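Local coordinates for acyl-coenzyme A oxidase acox-1.1 (Caenorhabditis elegans, PDB 5K3H), which catalyses the FAD-dependent desaturation of acyl-CoA to (2E)-enoyl-CoA, reducing O2 to H2O2, in the first step of peroxisomal beta-oxidation, at residues L178-I183 with L253-Y258; I304-A309 with A349-F354; Q355-E360 with V544-R549. All coordinates share one frame; numbering follows the deposited sequence.

Interaction 1: residues L178-I183 with L253-Y258; sequences LHTPKI and LGFNNY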
loop_
_atom_site.group_PDB
_atom_site.type_symbol
_atom_site.label_atom_id
_atom_site.label_comp_id
_atom_site.label_asym_id
_atom_site.label_seq_id
_atom_site.Cartn_x
_atom_site.Cartn_y
_atom_site.Cartn_z
ATOM N N LEU B 178 -17.663 -36.675 0.293
ATOM C CA LEU B 178 -17.364 -35.255 0.440
ATOM C C LEU B 178 -18.429 -34.462 -0.297
ATOM O O LEU B 178 -18.856 -34.857 -1.389
ATOM C CB LEU B 178 -15.980 -34.929 -0.119
ATOM C CG LEU B 178 -14.724 -35.043 0.768
ATOM C CD1 LEU B 178 -14.763 -36.223 1.700
ATOM C CD2 LEU B 178 -13.498 -35.178 -0.136
ATOM N N HIS B 179 -18.891 -33.364 0.308
ATOM C CA HIS B 179 -19.943 -32.615 -0.364
ATOM C C HIS B 179 -19.841 -31.119 -0.109
ATOM O O HIS B 179 -19.555 -30.677 1.008
ATOM C CB HIS B 179 -21.326 -33.104 0.064
ATOM C CG HIS B 179 -22.422 -32.610 -0.818
ATOM N ND1 HIS B 179 -22.468 -32.879 -2.169
ATOM C CD2 HIS B 179 -23.500 -31.836 -0.551
ATOM C CE1 HIS B 179 -23.530 -32.299 -2.695
ATOM N NE2 HIS B 179 -24.173 -31.659 -1.735
ATOM N N THR B 180 -20.112 -30.344 -1.150
ATOM C CA THR B 180 -20.167 -28.891 -1.040
ATOM C C THR B 180 -21.625 -28.467 -1.167
ATOM O O THR B 180 -22.155 -28.386 -2.290
ATOM C CB THR B 180 -19.306 -28.243 -2.128
ATOM O OG1 THR B 180 -17.968 -28.731 -2.010
ATOM C CG2 THR B 180 -19.296 -26.730 -2.002
ATOM N N PRO B 181 -22.335 -28.236 -0.058
ATOM C CA PRO B 181 -23.784 -28.039 -0.170
ATOM C C PRO B 181 -24.182 -26.720 -0.808
ATOM O O PRO B 181 -25.192 -26.686 -1.518
ATOM C CB PRO B 181 -24.267 -28.147 1.281
ATOM C CG PRO B 181 -23.100 -27.894 2.125
ATOM C CD PRO B 181 -21.896 -28.372 1.345
ATOM N N LYS B 182 -23.374 -25.670 -0.694
ATOM C CA LYS B 182 -23.735 -24.366 -1.237
ATOM C C LYS B 182 -22.528 -23.725 -1.871
ATOM O O LYS B 182 -21.389 -24.173 -1.697
ATOM C CB LYS B 182 -24.209 -23.350 -0.199
ATOM C CG LYS B 182 -25.499 -23.575 0.460
ATOM C CD LYS B 182 -25.781 -22.370 1.357
ATOM C CE LYS B 182 -24.980 -22.381 2.654
ATOM N NZ LYS B 182 -25.327 -21.194 3.507
ATOM N N ILE B 183 -22.814 -22.653 -2.616
ATOM C CA ILE B 183 -21.767 -21.850 -3.241
ATOM C C ILE B 183 -20.756 -21.384 -2.201
ATOM O O ILE B 183 -19.542 -21.498 -2.409
ATOM C CB ILE B 183 -22.388 -20.662 -4.004
ATOM C CG1 ILE B 183 -21.314 -19.875 -4.749
ATOM C CG2 ILE B 183 -23.194 -19.746 -3.085
ATOM C CD1 ILE B 183 -21.874 -18.995 -5.857
ATOM N N LEU B 253 -12.905 -25.143 -5.311
ATOM C CA LEU B 253 -13.105 -26.585 -5.317
ATOM C C LEU B 253 -14.446 -26.933 -4.703
ATOM O O LEU B 253 -14.711 -26.573 -3.548
ATOM C CB LEU B 253 -11.996 -27.298 -4.539
ATOM C CG LEU B 253 -12.110 -28.798 -4.243
ATOM C CD1 LEU B 253 -12.142 -29.632 -5.521
ATOM C CD2 LEU B 253 -10.973 -29.237 -3.329
ATOM N N GLY B 254 -15.254 -27.679 -5.456
ATOM C CA GLY B 254 -16.517 -28.182 -4.955
ATOM C C GLY B 254 -16.648 -29.668 -5.215
ATOM O O GLY B 254 -16.109 -30.200 -6.184
ATOM N N PHE B 255 -17.351 -30.342 -4.312
ATOM C CA PHE B 255 -17.590 -31.779 -4.385
ATOM C C PHE B 255 -19.082 -32.027 -4.543
ATOM O O PHE B 255 -19.897 -31.426 -3.822
ATOM C CB PHE B 255 -17.119 -32.489 -3.126
ATOM C CG PHE B 255 -15.710 -32.187 -2.753
ATOM C CD1 PHE B 255 -14.654 -32.845 -3.383
ATOM C CD2 PHE B 255 -15.435 -31.247 -1.763
ATOM C CE1 PHE B 255 -13.341 -32.573 -3.043
ATOM C CE2 PHE B 255 -14.122 -30.958 -1.407
ATOM C CZ PHE B 255 -13.071 -31.622 -2.045
ATOM N N ASN B 256 -19.436 -32.929 -5.461
ATOM C CA ASN B 256 -20.814 -33.421 -5.615
ATOM C C ASN B 256 -20.832 -34.877 -5.158
ATOM O O ASN B 256 -20.630 -35.791 -5.956
ATOM C CB ASN B 256 -21.292 -33.278 -7.063
ATOM C CG ASN B 256 -22.763 -33.637 -7.239
ATOM O OD1 ASN B 256 -23.516 -33.748 -6.260
ATOM N ND2 ASN B 256 -23.198 -33.761 -8.510
ATOM N N ASN B 257 -21.068 -35.078 -3.862
ATOM C CA ASN B 257 -21.105 -36.402 -3.233
ATOM C C ASN B 257 -19.923 -37.267 -3.699
ATOM O O ASN B 257 -20.089 -38.351 -4.269
ATOM C CB ASN B 257 -22.458 -37.081 -3.488
ATOM C CG ASN B 257 -23.605 -36.404 -2.720
ATOM O OD1 ASN B 257 -23.544 -36.248 -1.485
ATOM N ND2 ASN B 257 -24.652 -35.982 -3.448
ATOM N N TYR B 258 -18.710 -36.747 -3.455
ATOM C CA TYR B 258 -17.463 -37.326 -3.956
ATOM C C TYR B 258 -16.899 -38.326 -2.956
ATOM O O TYR B 258 -16.578 -37.957 -1.822
ATOM C CB TYR B 258 -16.456 -36.207 -4.219
ATOM C CG TYR B 258 -15.152 -36.604 -4.873
ATOM C CD1 TYR B 258 -15.072 -36.850 -6.236
ATOM C CD2 TYR B 258 -13.992 -36.709 -4.117
ATOM C CE1 TYR B 258 -13.863 -37.196 -6.831
ATOM C CE2 TYR B 258 -12.788 -37.052 -4.688
ATOM C CZ TYR B 258 -12.723 -37.295 -6.044
ATOM O OH TYR B 258 -11.508 -37.636 -6.598
HETATM O O HOH W 1 -21.797 -29.980 -5.329
#
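With CG anti to the backbone N, chi1 -166° sets the His179 ring so that ND1 meets Asn257 N, whereas the first torsion of Thr180 keeps OG1 beside its own backbone N, where it meets Phe255 N. Each group thereby accepts a backbone N-H from the other segment. Asn257 N reaches His179 ND1 at 3.1 Å, lying 14° out of the imidazole plane, so the bond uses the ring nitrogen at its edge. Without the imidazole, as with an alanine here, Asn257 N would probably be left without its acceptor and the bulge less firmly held. Phe255 N donates to Thr180 OG1 over 2.9 Å at 164°, and Thr180 N returns a bond to Phe255 O; a water donates to the same carbonyl and, weakly, to Thr180 O. Asn256 OD1 also comes up to the imidazole edge, 3.8 Å from His179 CE1, and the Asn257 amide lies nearly parallel to the ring. Leu178 and Tyr258 form an antiparallel hydrogen-bonded pair; Leu178 N meets Tyr258 O at 2.7 Å, and Tyr258 N returns a bond of 2.8 Å to Leu178 O. Because Asn257, with positive phi, and Tyr258 both face Leu178, this is a G1 beta bulge. Leu178 runs alongside Phe255 and sets CD2 over one face of its ring, a CH-pi contact of 4.1 Å to the centroid. The bulge lies where strand 251-255 gives way to strand 258-261, which pairs with 175-179; Val220 of strand 211-221 packs on Leu178, Phe255 and Tyr258, Ile234 of strand 234-238 on Phe255 and Tyr258, and His179 bonds through its backbone to Thr166 of strand 166-170.

Interaction 2: residues I304-A309 with A349-F354; sequences IMLSYA and ARAYAF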
loop_
_atom_site.group_PDB
_atom_site.type_symbol
_atom_site.label_atom_id
_atom_site.label_comp_id
_atom_site.label_asym_id
_atom_site.label_seq_id
_atom_site.Cartn_x
_atom_site.Cartn_y
_atom_site.Cartn_z
ATOM N N ILE B 304 13.013 -10.435 5.062
ATOM C CA ILE B 304 13.701 -10.455 3.777
ATOM C C ILE B 304 13.003 -9.538 2.785
ATOM O O ILE B 304 13.654 -8.745 2.093
ATOM C CB ILE B 304 13.821 -11.916 3.280
ATOM C CG1 ILE B 304 14.944 -12.615 4.071
ATOM C CG2 ILE B 304 14.071 -11.996 1.773
ATOM C CD1 ILE B 304 15.098 -14.058 3.852
ATOM N N MET B 305 11.668 -9.596 2.724
ATOM C CA MET B 305 10.945 -8.691 1.833
ATOM C C MET B 305 11.206 -7.244 2.197
ATOM O O MET B 305 11.424 -6.410 1.319
ATOM C CB MET B 305 9.444 -8.935 1.900
ATOM C CG MET B 305 9.043 -10.362 1.723
ATOM S SD MET B 305 8.942 -10.780 -0.001
ATOM C CE MET B 305 7.231 -11.153 0.048
ATOM N N LEU B 306 11.123 -6.915 3.493
ATOM C CA LEU B 306 11.396 -5.547 3.924
ATOM C C LEU B 306 12.800 -5.160 3.539
ATOM O O LEU B 306 13.023 -4.091 2.967
ATOM C CB LEU B 306 11.160 -5.405 5.437
ATOM C CG LEU B 306 11.248 -4.034 6.141
ATOM C CD1 LEU B 306 10.454 -2.954 5.457
ATOM C CD2 LEU B 306 10.807 -4.138 7.595
ATOM N N SER B 307 13.743 -6.071 3.730
ATOM C CA SER B 307 15.123 -5.794 3.353
ATOM C C SER B 307 15.284 -5.685 1.827
ATOM O O SER B 307 16.068 -4.851 1.352
ATOM C CB SER B 307 16.042 -6.865 3.950
ATOM O OG SER B 307 17.416 -6.544 3.739
ATOM N N TYR B 308 14.553 -6.486 1.031
ATOM C CA TYR B 308 14.536 -6.242 -0.414
ATOM C C TYR B 308 14.238 -4.786 -0.696
ATOM O O TYR B 308 14.974 -4.117 -1.433
ATOM C CB TYR B 308 13.481 -7.079 -1.148
ATOM C CG TYR B 308 13.760 -8.539 -1.373
ATOM C CD1 TYR B 308 15.046 -9.064 -1.290
ATOM C CD2 TYR B 308 12.708 -9.413 -1.643
ATOM C CE1 TYR B 308 15.268 -10.426 -1.482
ATOM C CE2 TYR B 308 12.924 -10.769 -1.840
ATOM C CZ TYR B 308 14.200 -11.268 -1.750
ATOM O OH TYR B 308 14.397 -12.624 -1.944
ATOM N N ALA B 309 13.129 -4.284 -0.129
ATOM C CA ALA B 309 12.680 -2.932 -0.444
ATOM C C ALA B 309 13.678 -1.882 0.033
ATOM O O ALA B 309 13.932 -0.897 -0.670
ATOM C CB ALA B 309 11.302 -2.690 0.164
ATOM N N ALA B 349 16.199 -1.028 10.897
ATOM C CA ALA B 349 16.181 -1.551 12.260
ATOM C C ALA B 349 15.120 -2.621 12.418
ATOM O O ALA B 349 15.399 -3.692 12.957
ATOM C CB ALA B 349 15.942 -0.412 13.263
ATOM N N ARG B 350 13.900 -2.358 11.934
ATOM C CA ARG B 350 12.816 -3.341 12.031
ATOM C C ARG B 350 13.153 -4.632 11.294
ATOM O O ARG B 350 12.708 -5.707 11.710
ATOM C CB ARG B 350 11.498 -2.779 11.479
ATOM C CG ARG B 350 10.836 -1.744 12.315
ATOM C CD ARG B 350 9.496 -1.246 11.730
ATOM N NE ARG B 350 8.873 -0.359 12.705
ATOM C CZ ARG B 350 7.695 0.256 12.587
ATOM N NH1 ARG B 350 6.937 0.112 11.500
ATOM N NH2 ARG B 350 7.286 1.040 13.586
ATOM N N ALA B 351 13.838 -4.556 10.143
ATOM C CA ALA B 351 14.144 -5.793 9.407
ATOM C C ALA B 351 15.060 -6.709 10.220
ATOM O O ALA B 351 14.778 -7.903 10.369
ATOM C CB ALA B 351 14.767 -5.488 8.041
ATOM N N TYR B 352 16.130 -6.150 10.796
ATOM C CA TYR B 352 16.976 -6.897 11.724
ATOM C C TYR B 352 16.182 -7.328 12.949
ATOM O O TYR B 352 16.320 -8.464 13.424
ATOM C CB TYR B 352 18.184 -6.051 12.152
ATOM C CG TYR B 352 19.350 -6.068 11.171
ATOM C CD1 TYR B 352 19.372 -5.204 10.073
ATOM C CD2 TYR B 352 20.432 -6.929 11.347
ATOM C CE1 TYR B 352 20.428 -5.211 9.174
ATOM C CE2 TYR B 352 21.478 -6.930 10.471
ATOM C CZ TYR B 352 21.482 -6.073 9.374
ATOM O OH TYR B 352 22.534 -6.072 8.471
ATOM N N ALA B 353 15.336 -6.442 13.475
ATOM C CA ALA B 353 14.548 -6.800 14.651
ATOM C C ALA B 353 13.646 -7.990 14.370
ATOM O O ALA B 353 13.501 -8.874 15.218
ATOM C CB ALA B 353 13.718 -5.604 15.128
ATOM N N PHE B 354 13.031 -8.037 13.187
ATOM C CA PHE B 354 12.162 -9.164 12.860
ATOM C C PHE B 354 12.967 -10.442 12.681
ATOM O O PHE B 354 12.554 -11.506 13.138
ATOM C CB PHE B 354 11.369 -8.874 11.585
ATOM C CG PHE B 354 10.442 -7.697 11.686
ATOM C CD1 PHE B 354 10.041 -7.197 12.921
ATOM C CD2 PHE B 354 10.008 -7.050 10.536
ATOM C CE1 PHE B 354 9.197 -6.087 12.996
ATOM C CE2 PHE B 354 9.169 -5.955 10.615
ATOM C CZ PHE B 354 8.755 -5.481 11.842
#
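Leu306 reaches across from helix 300-319 toward Ala351 and Phe354 of helix 338-367. Its CB points at the other helix, and with chi1 at -174° CG continues outward beside the carbonyl carbon, which carries the CD2 methyl into the interface. CD2 makes every close approach of this side chain to the segment 349-354, the nearest being to Phe354 CE2 at 3.9 Å. The same methyl lies 4.2 Å from Ala351 CB and also touches Ala351 N and Arg350 CB. The leucine crosses Phe354 at about a right angle and meets the ring obliquely. Segments 304-309 and 349-354 run nearly antiparallel, at 157°, their axes 9.0 Å apart at closest approach, and belong to the helical C-alpha1 domain of acyl-CoA oxidases. The small Ser307 and Ala351 meet where the backbones are nearest, their CA atoms 6.1 Å apart, and Ala351 CB stands 4.5 Å from Ser307 N. No hydrogen bond links the segments, so the join is apolar packing. Arg350 contributes only the base of its side chain here; its guanidinium leads away to salt bridges with Glu574 and Glu400. Thr398 of helix 382-408 touches both Leu306 and Phe354.

Interaction 3: residues Q355-E360 with V544-R549; sequences QFAGAE and VEAFAR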
loop_
_atom_site.group_PDB
_atom_site.type_symbol
_atom_site.label_atom_id
_atom_site.label_comp_id
_atom_site.label_asym_id
_atom_site.label_seq_id
_atom_site.Cartn_x
_atom_site.Cartn_y
_atom_site.Cartn_z
ATOM N N GLN B 355 14.123 -10.358 12.017
ATOM C CA GLN B 355 14.961 -11.534 11.816
ATOM C C GLN B 355 15.399 -12.118 13.150
ATOM O O GLN B 355 15.425 -13.334 13.330
ATOM C CB GLN B 355 16.178 -11.155 10.955
ATOM C CG GLN B 355 17.119 -12.318 10.602
ATOM C CD GLN B 355 16.548 -13.232 9.490
ATOM O OE1 GLN B 355 15.364 -13.134 9.128
ATOM N NE2 GLN B 355 17.397 -14.110 8.943
ATOM N N PHE B 356 15.745 -11.261 14.102
ATOM C CA PHE B 356 16.173 -11.743 15.409
ATOM C C PHE B 356 15.006 -12.285 16.227
ATOM O O PHE B 356 15.193 -13.240 16.988
ATOM C CB PHE B 356 16.916 -10.627 16.144
ATOM C CG PHE B 356 18.174 -10.193 15.448
ATOM C CD1 PHE B 356 18.876 -11.089 14.639
ATOM C CD2 PHE B 356 18.657 -8.897 15.587
ATOM C CE1 PHE B 356 20.041 -10.694 13.964
ATOM C CE2 PHE B 356 19.813 -8.500 14.936
ATOM C CZ PHE B 356 20.516 -9.397 14.124
ATOM N N ALA B 357 13.808 -11.704 16.093
ATOM C CA ALA B 357 12.630 -12.245 16.779
ATOM C C ALA B 357 12.230 -13.610 16.217
ATOM O O ALA B 357 11.905 -14.533 16.969
ATOM C CB ALA B 357 11.463 -11.270 16.662
ATOM N N GLY B 358 12.242 -13.756 14.895
ATOM C CA GLY B 358 12.023 -15.064 14.319
ATOM C C GLY B 358 13.001 -16.097 14.848
ATOM O O GLY B 358 12.626 -17.245 15.108
ATOM N N ALA B 359 14.276 -15.724 14.980
ATOM C CA ALA B 359 15.231 -16.684 15.523
ATOM C C ALA B 359 14.846 -17.103 16.942
ATOM O O ALA B 359 14.927 -18.289 17.290
ATOM C CB ALA B 359 16.647 -16.102 15.503
ATOM N N GLU B 360 14.367 -16.168 17.761
ATOM C CA GLU B 360 14.023 -16.547 19.128
ATOM C C GLU B 360 12.754 -17.393 19.205
ATOM O O GLU B 360 12.679 -18.323 20.018
ATOM C CB GLU B 360 13.877 -15.315 20.005
ATOM C CG GLU B 360 15.041 -15.156 20.916
ATOM C CD GLU B 360 14.675 -14.342 22.082
ATOM O OE1 GLU B 360 13.518 -14.477 22.517
ATOM O OE2 GLU B 360 15.512 -13.534 22.523
ATOM N N VAL B 544 11.403 -5.864 20.668
ATOM C CA VAL B 544 12.499 -5.077 21.238
ATOM C C VAL B 544 13.390 -5.943 22.128
ATOM O O VAL B 544 14.621 -5.834 22.088
ATOM C CB VAL B 544 11.952 -3.865 22.015
ATOM C CG1 VAL B 544 13.091 -3.171 22.752
ATOM C CG2 VAL B 544 11.195 -2.919 21.098
ATOM N N GLU B 545 12.787 -6.765 22.995
ATOM C CA GLU B 545 13.600 -7.563 23.919
ATOM C C GLU B 545 14.440 -8.603 23.178
ATOM O O GLU B 545 15.581 -8.881 23.574
ATOM C CB GLU B 545 12.718 -8.251 24.965
ATOM C CG GLU B 545 12.054 -7.308 25.953
ATOM C CD GLU B 545 11.499 -8.022 27.180
ATOM O OE1 GLU B 545 12.290 -8.520 28.011
ATOM O OE2 GLU B 545 10.264 -8.081 27.330
ATOM N N ALA B 546 13.890 -9.220 22.121
ATOM C CA ALA B 546 14.685 -10.177 21.358
ATOM C C ALA B 546 15.837 -9.486 20.633
ATOM O O ALA B 546 16.963 -9.999 20.600
ATOM C CB ALA B 546 13.795 -10.921 20.366
ATOM N N PHE B 547 15.592 -8.288 20.104
ATOM C CA PHE B 547 16.662 -7.519 19.485
ATOM C C PHE B 547 17.749 -7.194 20.505
ATOM O O PHE B 547 18.945 -7.371 20.232
ATOM C CB PHE B 547 16.073 -6.250 18.862
ATOM C CG PHE B 547 16.966 -5.576 17.856
ATOM C CD1 PHE B 547 18.264 -6.019 17.626
ATOM C CD2 PHE B 547 16.536 -4.431 17.205
ATOM C CE1 PHE B 547 19.089 -5.370 16.713
ATOM C CE2 PHE B 547 17.364 -3.775 16.294
ATOM C CZ PHE B 547 18.632 -4.237 16.052
ATOM N N ALA B 548 17.356 -6.683 21.682
ATOM C CA ALA B 548 18.341 -6.367 22.717
ATOM C C ALA B 548 19.089 -7.615 23.176
ATOM O O ALA B 548 20.311 -7.584 23.370
ATOM C CB ALA B 548 17.652 -5.693 23.905
ATOM N N ARG B 549 18.374 -8.730 23.332
ATOM C CA ARG B 549 19.003 -9.986 23.722
ATOM C C ARG B 549 20.101 -10.372 22.743
ATOM O O ARG B 549 21.228 -10.673 23.145
ATOM C CB ARG B 549 17.942 -11.078 23.790
ATOM C CG ARG B 549 17.882 -11.906 25.050
ATOM C CD ARG B 549 16.603 -12.749 25.053
ATOM N NE ARG B 549 15.603 -12.231 25.979
ATOM C CZ ARG B 549 14.374 -11.847 25.648
ATOM N NH1 ARG B 549 13.953 -11.918 24.395
ATOM N NH2 ARG B 549 13.559 -11.394 26.593
HETATM O O HOH W 2 17.509 -12.610 20.230
#
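The Phe356 ring receives Phe547 CD1 at its edge, near the ring plane, 3.5 Å from Phe356 CD2. The two planes are inclined at 53° with centroids 5.6 Å apart, so the rings meet obliquely. Leu563 touches Phe356 and Leu567 touches Phe547, both from helix 557-577. On the Arg549 guanidinium, the carbonyl oxygen of Glu545 lies over one face, offset toward the rim, while Glu360 OE2 comes in at the edge, the carboxylate turned 49° from the guanidinium plane. Arg549 NH1 donates to this oxygen at 2.9 Å in a salt bridge, although the modelled place of OE2 is less certain. The arginine chain is bent at chi3, and with NH1 on Glu360 its NH2 forms a longer ion pair with Glu545 OE1, 3.4 Å away, so one arginine joins two glutamates in a network. Between the aromatic and charged ends, Ala546 CB rests 4.0 Å from Ala357 CA, and a water donates to Ala546 O. Ala357 and Ala546 sit at the crossing and probably permit the 8.3 Å approach of the axes of segments 355-360 and 544-549, which cross at 90°, a perpendicular helix packing that joins the C-alpha1 domain to the C-terminal helical region of acyl-CoA oxidases.

In the fold
Interactions 2 and 3 are consecutive stations on helix 338-367, their centres 13 Å apart, and they meet directly: Ala353 CB packs 3.7 Å from Phe547 CD2. This long helix thus carries helix 300-319 through residues 349-354 and helix 520-553 through 355-360. Interaction 1 stands apart in the beta domain, its centre 42 Å from that of interaction 2 and 45 Å from that of interaction 3. It adjoins the FAD site shared between subunits, the Leu253 side chain being about 5 Å from that of Ala150. Interaction 2 borders the ATP site instead, with the Arg350 side chain about 6 Å from that of His396, whereas interaction 3 lies away from the annotated sites.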